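Prolyl 4-hydroxylase (Paramecium bursaria Chlorella virus 1, PDB 5C5T) probably hydroxylates prolyl residues of collagen-like substrates as a metal- and 2-oxoglutarate-dependent dioxygenase. Local coordinates at residues C148-L161 and K185-R199. Sequence-based numbering, arbitrary orientation.
Sequences CPKDQRLATLMVYL and KGTSIFFWVADPVTR. With AKG (2-oxoglutaric acid), chain C.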
loop_
_atom_site.group_PDB
_atom_site.type_symbol
_atom_site.label_atom_id
_atom_site.label_comp_id
_atom_site.label_asym_id
_atom_site.label_seq_id
_atom_site.Cartn_x
_atom_site.Cartn_y
_atom_site.Cartn_z
ATOM N N CYS A 148 -2.020 13.848 -17.710
ATOM C CA CYS A 148 -1.722 13.141 -16.464
ATOM C C CYS A 148 -1.584 14.168 -15.340
ATOM O O CYS A 148 -0.931 15.212 -15.517
ATOM C CB CYS A 148 -0.448 12.281 -16.600
ATOM S SG CYS A 148 -0.616 10.829 -17.604
ATOM N N PRO A 149 -2.192 13.894 -14.178
ATOM C CA PRO A 149 -2.124 14.888 -13.094
ATOM C C PRO A 149 -0.690 15.146 -12.633
ATOM O O PRO A 149 0.158 14.247 -12.664
ATOM C CB PRO A 149 -2.960 14.256 -11.977
ATOM C CG PRO A 149 -2.932 12.831 -12.241
ATOM C CD PRO A 149 -2.893 12.677 -13.745
ATOM N N LYS A 150 -0.413 16.365 -12.188
ATOM C CA LYS A 150 0.944 16.708 -11.855
ATOM C C LYS A 150 1.346 16.027 -10.539
ATOM O O LYS A 150 2.531 15.838 -10.291
ATOM C CB LYS A 150 1.106 18.227 -11.779
ATOM C CG LYS A 150 0.877 18.926 -13.097
ATOM C CD LYS A 150 2.102 18.879 -13.997
ATOM C CE LYS A 150 1.897 19.777 -15.229
ATOM N NZ LYS A 150 0.946 19.164 -16.234
ATOM N N ASP A 151 0.375 15.627 -9.724
ATOM C CA ASP A 151 0.661 14.993 -8.444
ATOM C C ASP A 151 0.250 13.514 -8.470
ATOM O O ASP A 151 -0.163 12.934 -7.437
ATOM C CB ASP A 151 -0.071 15.698 -7.335
ATOM C CG ASP A 151 -1.588 15.677 -7.526
ATOM O OD1 ASP A 151 -2.044 15.348 -8.644
ATOM O OD2 ASP A 151 -2.316 15.989 -6.556
ATOM N N GLN A 152 0.372 12.911 -9.654
ATOM C CA GLN A 152 0.054 11.501 -9.844
ATOM C C GLN A 152 0.748 10.632 -8.797
ATOM O O GLN A 152 1.936 10.839 -8.528
ATOM C CB GLN A 152 0.520 11.075 -11.225
ATOM C CG GLN A 152 0.334 9.603 -11.575
ATOM C CD GLN A 152 -1.140 9.237 -11.906
ATOM O OE1 GLN A 152 -2.017 9.364 -11.080
ATOM N NE2 GLN A 152 -1.383 8.830 -13.134
ATOM N N ARG A 153 0.037 9.653 -8.248
ATOM C CA ARG A 153 0.673 8.621 -7.421
ATOM C C ARG A 153 1.650 7.787 -8.270
ATOM O O ARG A 153 1.290 7.253 -9.312
ATOM C CB ARG A 153 -0.352 7.716 -6.775
ATOM C CG ARG A 153 -1.110 8.340 -5.604
ATOM C CD ARG A 153 -2.067 7.393 -4.988
ATOM N NE ARG A 153 -2.819 8.001 -3.908
ATOM C CZ ARG A 153 -4.007 7.577 -3.496
ATOM N NH1 ARG A 153 -4.566 6.544 -4.115
ATOM N NH2 ARG A 153 -4.629 8.189 -2.473
ATOM N N LEU A 154 2.912 7.759 -7.856
ATOM C CA LEU A 154 3.929 6.989 -8.593
ATOM C C LEU A 154 4.170 5.583 -8.065
ATOM O O LEU A 154 4.576 4.705 -8.838
ATOM C CB LEU A 154 5.223 7.756 -8.598
ATOM C CG LEU A 154 5.171 9.164 -9.167
ATOM C CD1 LEU A 154 6.508 9.804 -9.024
ATOM C CD2 LEU A 154 4.810 9.173 -10.606
ATOM N N ALA A 155 3.936 5.381 -6.786
ATOM C CA ALA A 155 4.227 4.110 -6.160
ATOM C C ALA A 155 3.464 3.978 -4.854
ATOM O O ALA A 155 2.955 4.977 -4.274
ATOM C CB ALA A 155 5.757 3.954 -5.946
ATOM N N THR A 156 3.389 2.747 -4.388
ATOM C CA THR A 156 2.734 2.375 -3.145
ATOM C C THR A 156 3.627 1.514 -2.271
ATOM O O THR A 156 4.181 0.555 -2.759
ATOM C CB THR A 156 1.442 1.559 -3.408
ATOM O OG1 THR A 156 0.549 2.246 -4.329
ATOM C CG2 THR A 156 0.686 1.203 -2.117
ATOM N N LEU A 157 3.713 1.830 -0.963
ATOM C CA LEU A 157 4.317 0.947 0.025
ATOM C C LEU A 157 3.194 0.615 1.018
ATOM O O LEU A 157 2.671 1.467 1.702
ATOM C CB LEU A 157 5.547 1.566 0.659
ATOM C CG LEU A 157 6.324 0.524 1.480
ATOM C CD1 LEU A 157 7.847 0.648 1.422
ATOM C CD2 LEU A 157 5.807 0.564 2.899
ATOM N N MET A 158 2.817 -0.650 1.038
ATOM C CA MET A 158 1.706 -1.109 1.868
ATOM C C MET A 158 2.269 -2.104 2.906
ATOM O O MET A 158 3.024 -3.049 2.570
ATOM C CB MET A 158 0.605 -1.784 1.050
ATOM C CG MET A 158 -0.569 -2.292 1.885
ATOM S SD MET A 158 -1.780 -3.269 0.967
ATOM C CE MET A 158 -0.753 -4.555 0.305
ATOM N N VAL A 159 1.915 -1.881 4.175
ATOM C CA VAL A 159 2.338 -2.779 5.261
ATOM C C VAL A 159 1.160 -3.538 5.800
ATOM O O VAL A 159 0.129 -2.928 6.104
ATOM C CB VAL A 159 3.005 -2.007 6.429
ATOM C CG1 VAL A 159 3.656 -3.001 7.388
ATOM C CG2 VAL A 159 3.961 -1.019 5.955
ATOM N N TYR A 160 1.278 -4.866 5.920
ATOM C CA TYR A 160 0.235 -5.664 6.622
ATOM C C TYR A 160 0.427 -5.520 8.122
ATOM O O TYR A 160 1.480 -5.911 8.651
ATOM C CB TYR A 160 0.297 -7.158 6.236
ATOM C CG TYR A 160 0.130 -7.435 4.743
ATOM C CD1 TYR A 160 -1.056 -7.228 4.122
ATOM C CD2 TYR A 160 1.198 -7.896 3.988
ATOM C CE1 TYR A 160 -1.210 -7.467 2.744
ATOM C CE2 TYR A 160 1.068 -8.123 2.615
ATOM C CZ TYR A 160 -0.148 -7.906 2.011
ATOM O OH TYR A 160 -0.283 -8.168 0.650
ATOM N N LEU A 161 -0.547 -4.911 8.798
ATOM C CA LEU A 161 -0.474 -4.773 10.252
ATOM C C LEU A 161 -1.096 -5.964 10.952
ATOM O O LEU A 161 -0.651 -6.317 12.042
ATOM C CB LEU A 161 -1.163 -3.494 10.718
ATOM C CG LEU A 161 -0.679 -2.201 10.045
ATOM C CD1 LEU A 161 -1.316 -1.001 10.761
ATOM C CD2 LEU A 161 0.794 -2.026 10.013
ATOM N N LYS A 185 1.891 -10.288 9.246
ATOM C CA LYS A 185 2.163 -9.171 10.128
ATOM C C LYS A 185 3.587 -8.692 9.971
ATOM O O LYS A 185 4.565 -9.467 10.075
ATOM C CB LYS A 185 1.889 -9.567 11.583
ATOM C CG LYS A 185 1.899 -8.424 12.556
ATOM C CD LYS A 185 1.645 -8.942 13.970
ATOM C CE LYS A 185 1.138 -7.906 14.899
ATOM N NZ LYS A 185 -0.347 -7.840 14.747
ATOM N N GLY A 186 3.701 -7.403 9.656
ATOM C CA GLY A 186 4.968 -6.759 9.533
ATOM C C GLY A 186 5.582 -6.697 8.158
ATOM O O GLY A 186 6.570 -5.996 7.994
ATOM N N THR A 187 5.057 -7.485 7.229
ATOM C CA THR A 187 5.544 -7.550 5.854
ATOM C C THR A 187 5.046 -6.375 5.063
ATOM O O THR A 187 3.901 -5.983 5.204
ATOM C CB THR A 187 5.077 -8.845 5.181
ATOM O OG1 THR A 187 5.670 -10.002 5.832
ATOM C CG2 THR A 187 5.386 -8.894 3.704
ATOM N N SER A 188 5.924 -5.820 4.241
ATOM C CA SER A 188 5.513 -4.772 3.294
ATOM C C SER A 188 5.532 -5.301 1.863
ATOM O O SER A 188 6.319 -6.199 1.499
ATOM C CB SER A 188 6.406 -3.503 3.387
ATOM O OG SER A 188 7.754 -3.793 3.049
ATOM N N ILE A 189 4.668 -4.695 1.031
ATOM C CA ILE A 189 4.706 -4.869 -0.412
ATOM C C ILE A 189 4.854 -3.486 -0.992
ATOM O O ILE A 189 4.034 -2.605 -0.736
ATOM C CB ILE A 189 3.457 -5.539 -1.013
ATOM C CG1 ILE A 189 3.190 -6.933 -0.442
ATOM C CG2 ILE A 189 3.614 -5.656 -2.494
ATOM C CD1 ILE A 189 4.267 -7.972 -0.754
ATOM N N PHE A 190 5.921 -3.291 -1.743
ATOM C CA PHE A 190 6.138 -2.088 -2.569
ATOM C C PHE A 190 5.745 -2.368 -4.041
ATOM O O PHE A 190 6.147 -3.385 -4.622
ATOM C CB PHE A 190 7.602 -1.640 -2.499
ATOM C CG PHE A 190 7.924 -0.493 -3.402
ATOM C CD1 PHE A 190 7.718 0.802 -2.977
ATOM C CD2 PHE A 190 8.364 -0.704 -4.687
ATOM C CE1 PHE A 190 8.010 1.880 -3.809
ATOM C CE2 PHE A 190 8.643 0.369 -5.542
ATOM C CZ PHE A 190 8.455 1.652 -5.100
ATOM N N PHE A 191 4.984 -1.475 -4.691
ATOM C CA PHE A 191 4.812 -1.636 -6.110
ATOM C C PHE A 191 4.722 -0.316 -6.844
ATOM O O PHE A 191 4.224 0.686 -6.326
ATOM C CB PHE A 191 3.557 -2.514 -6.452
ATOM C CG PHE A 191 2.243 -2.012 -5.876
ATOM C CD1 PHE A 191 1.820 -2.400 -4.612
ATOM C CD2 PHE A 191 1.368 -1.183 -6.631
ATOM C CE1 PHE A 191 0.589 -1.988 -4.112
ATOM C CE2 PHE A 191 0.176 -0.743 -6.110
ATOM C CZ PHE A 191 -0.234 -1.179 -4.856
ATOM N N TRP A 192 5.180 -0.351 -8.081
ATOM C CA TRP A 192 5.126 0.835 -8.943
ATOM C C TRP A 192 3.721 1.052 -9.483
ATOM O O TRP A 192 3.030 0.112 -9.841
ATOM C CB TRP A 192 6.126 0.711 -10.106
ATOM C CG TRP A 192 7.521 0.846 -9.659
ATOM C CD1 TRP A 192 8.377 -0.166 -9.378
ATOM C CD2 TRP A 192 8.228 2.067 -9.395
ATOM N NE1 TRP A 192 9.592 0.348 -8.960
ATOM C CE2 TRP A 192 9.526 1.716 -8.977
ATOM C CE3 TRP A 192 7.899 3.433 -9.508
ATOM C CZ2 TRP A 192 10.498 2.679 -8.644
ATOM C CZ3 TRP A 192 8.871 4.385 -9.185
ATOM C CH2 TRP A 192 10.144 4.004 -8.766
ATOM N N VAL A 193 3.285 2.306 -9.469
ATOM C CA VAL A 193 1.945 2.704 -9.936
ATOM C C VAL A 193 2.014 3.469 -11.277
ATOM O O VAL A 193 1.207 3.242 -12.184
ATOM C CB VAL A 193 1.227 3.549 -8.842
ATOM C CG1 VAL A 193 -0.153 4.097 -9.369
ATOM C CG2 VAL A 193 0.958 2.728 -7.601
ATOM N N ALA A 194 2.973 4.379 -11.396
ATOM C CA ALA A 194 3.108 5.186 -12.606
ATOM C C ALA A 194 4.568 5.555 -12.875
ATOM O O ALA A 194 5.426 5.499 -11.993
ATOM C CB ALA A 194 2.223 6.479 -12.520
ATOM N N ASP A 195 4.811 5.933 -14.129
ATOM C CA ASP A 195 6.124 6.268 -14.624
ATOM C C ASP A 195 6.504 7.664 -14.123
ATOM O O ASP A 195 5.754 8.595 -14.337
ATOM C CB ASP A 195 6.073 6.202 -16.156
ATOM C CG ASP A 195 7.408 6.414 -16.802
ATOM O OD1 ASP A 195 8.193 7.261 -16.319
ATOM O OD2 ASP A 195 7.645 5.719 -17.818
ATOM N N PRO A 196 7.636 7.806 -13.408
ATOM C CA PRO A 196 7.980 9.129 -12.877
ATOM C C PRO A 196 8.174 10.207 -13.933
ATOM O O PRO A 196 8.025 11.371 -13.576
ATOM C CB PRO A 196 9.295 8.873 -12.132
ATOM C CG PRO A 196 9.185 7.486 -11.680
ATOM C CD PRO A 196 8.482 6.758 -12.806
ATOM N N VAL A 197 8.479 9.839 -15.171
ATOM C CA VAL A 197 8.753 10.816 -16.231
ATOM C C VAL A 197 7.438 11.255 -16.856
ATOM O O VAL A 197 7.114 12.438 -16.879
ATOM C CB VAL A 197 9.709 10.244 -17.279
ATOM C CG1 VAL A 197 9.957 11.260 -18.351
ATOM C CG2 VAL A 197 11.029 9.831 -16.623
ATOM N N THR A 198 6.662 10.294 -17.342
ATOM C CA THR A 198 5.401 10.615 -18.046
ATOM C C THR A 198 4.170 10.719 -17.155
ATOM O O THR A 198 3.120 11.268 -17.568
ATOM C CB THR A 198 5.087 9.555 -19.101
ATOM O OG1 THR A 198 4.775 8.316 -18.440
ATOM C CG2 THR A 198 6.279 9.356 -20.072
ATOM N N ARG A 199 4.294 10.136 -15.961
ATOM C CA ARG A 199 3.168 9.912 -15.032
ATOM C C ARG A 199 2.005 9.043 -15.599
ATOM O O ARG A 199 0.941 8.982 -14.997
ATOM C CB ARG A 199 2.669 11.272 -14.511
ATOM C CG ARG A 199 3.807 12.086 -13.860
ATOM C CD ARG A 199 3.347 13.441 -13.312
ATOM N NE ARG A 199 2.417 14.130 -14.219
ATOM C CZ ARG A 199 2.785 14.844 -15.278
ATOM N NH1 ARG A 199 4.075 14.962 -15.580
ATOM N NH2 ARG A 199 1.864 15.434 -16.036
HETATM C C1 AKG C . -5.450 -0.029 -1.593
HETATM O O1 AKG C . -5.807 0.359 -0.438
HETATM O O2 AKG C . -5.341 0.827 -2.510
HETATM C C2 AKG C . -5.283 -1.497 -1.874
HETATM O O5 AKG C . -5.237 -1.842 -3.024
HETATM C C3 AKG C . -5.194 -2.498 -0.711
HETATM C C4 AKG C . -4.919 -3.901 -1.187
HETATM C C5 AKG C . -5.204 -4.933 -0.126
HETATM O O3 AKG C . -6.032 -4.686 0.794
HETATM O O4 AKG C . -4.583 -6.039 -0.164
#
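In the double-stranded beta-helix fold of 2-oxoglutarate oxygenases, two antiparallel strands of the larger sheet, 153-160 and 188-192, show how one ladder can serve both core and active site. Hydrogen-bonded pairs Thr156-Phe191 and Met158-Ile189 alternate with the non-hydrogen-bonded pairs Ala155-Trp192, Leu157-Phe190 and Val159-Ser188, and the two sets send their side chains to opposite faces.

Thr156, Met158, Ile189 and Phe191 share the face turned toward the 2-oxoglutarate pocket. There Thr156 CB sits 3.7 Å from the centroid of the Phe191 ring, a CH-pi contact over the ring face. Phe191 CG lies between its backbone N and carbonyl carbon (chi1 56°), which swings the ring back over the threonine; OG1 of that threonine is hydrogen-bonded to Asp140, a zinc ligand, and so belongs to the metal's second shell. Further along, Met158 stretches out to bring SD within 3.9 Å of C4 of 2-oxoglutarate. The Tyr160 ring crosses Ile189, its CE2 3.9 Å from Ile189 CG1, while its hydroxyl is hydrogen-bonded to Thr172, which is itself hydrogen-bonded to 2-oxoglutarate. On the other face, Ala155 CB packs 3.6 Å from Phe190 CZ.

At the start of the strand, Leu154 and Ala155 together face Ile224 of strand 217-225, a classic bulge. Leu154 O accepts both Val193 N and Ala194 N, which approach from the same face of its carbonyl plane. At the far end Arg199 fastens the type I turn Pro149-Gln152 and the residue before it: Gln152 NE2, which also donates to Asp142 O, gives a nearly straight bond to Arg199 O, and a bend at chi3 (-42°) turns the guanidinium back onto the carbonyls of Cys148 and Pro149. Arg199 NE reaches Pro149 O at 2.7 Å, and Arg199 NH2 meets Cys148 O at 2.9 Å in the guanidinium plane, with an N-H...O angle of 176°.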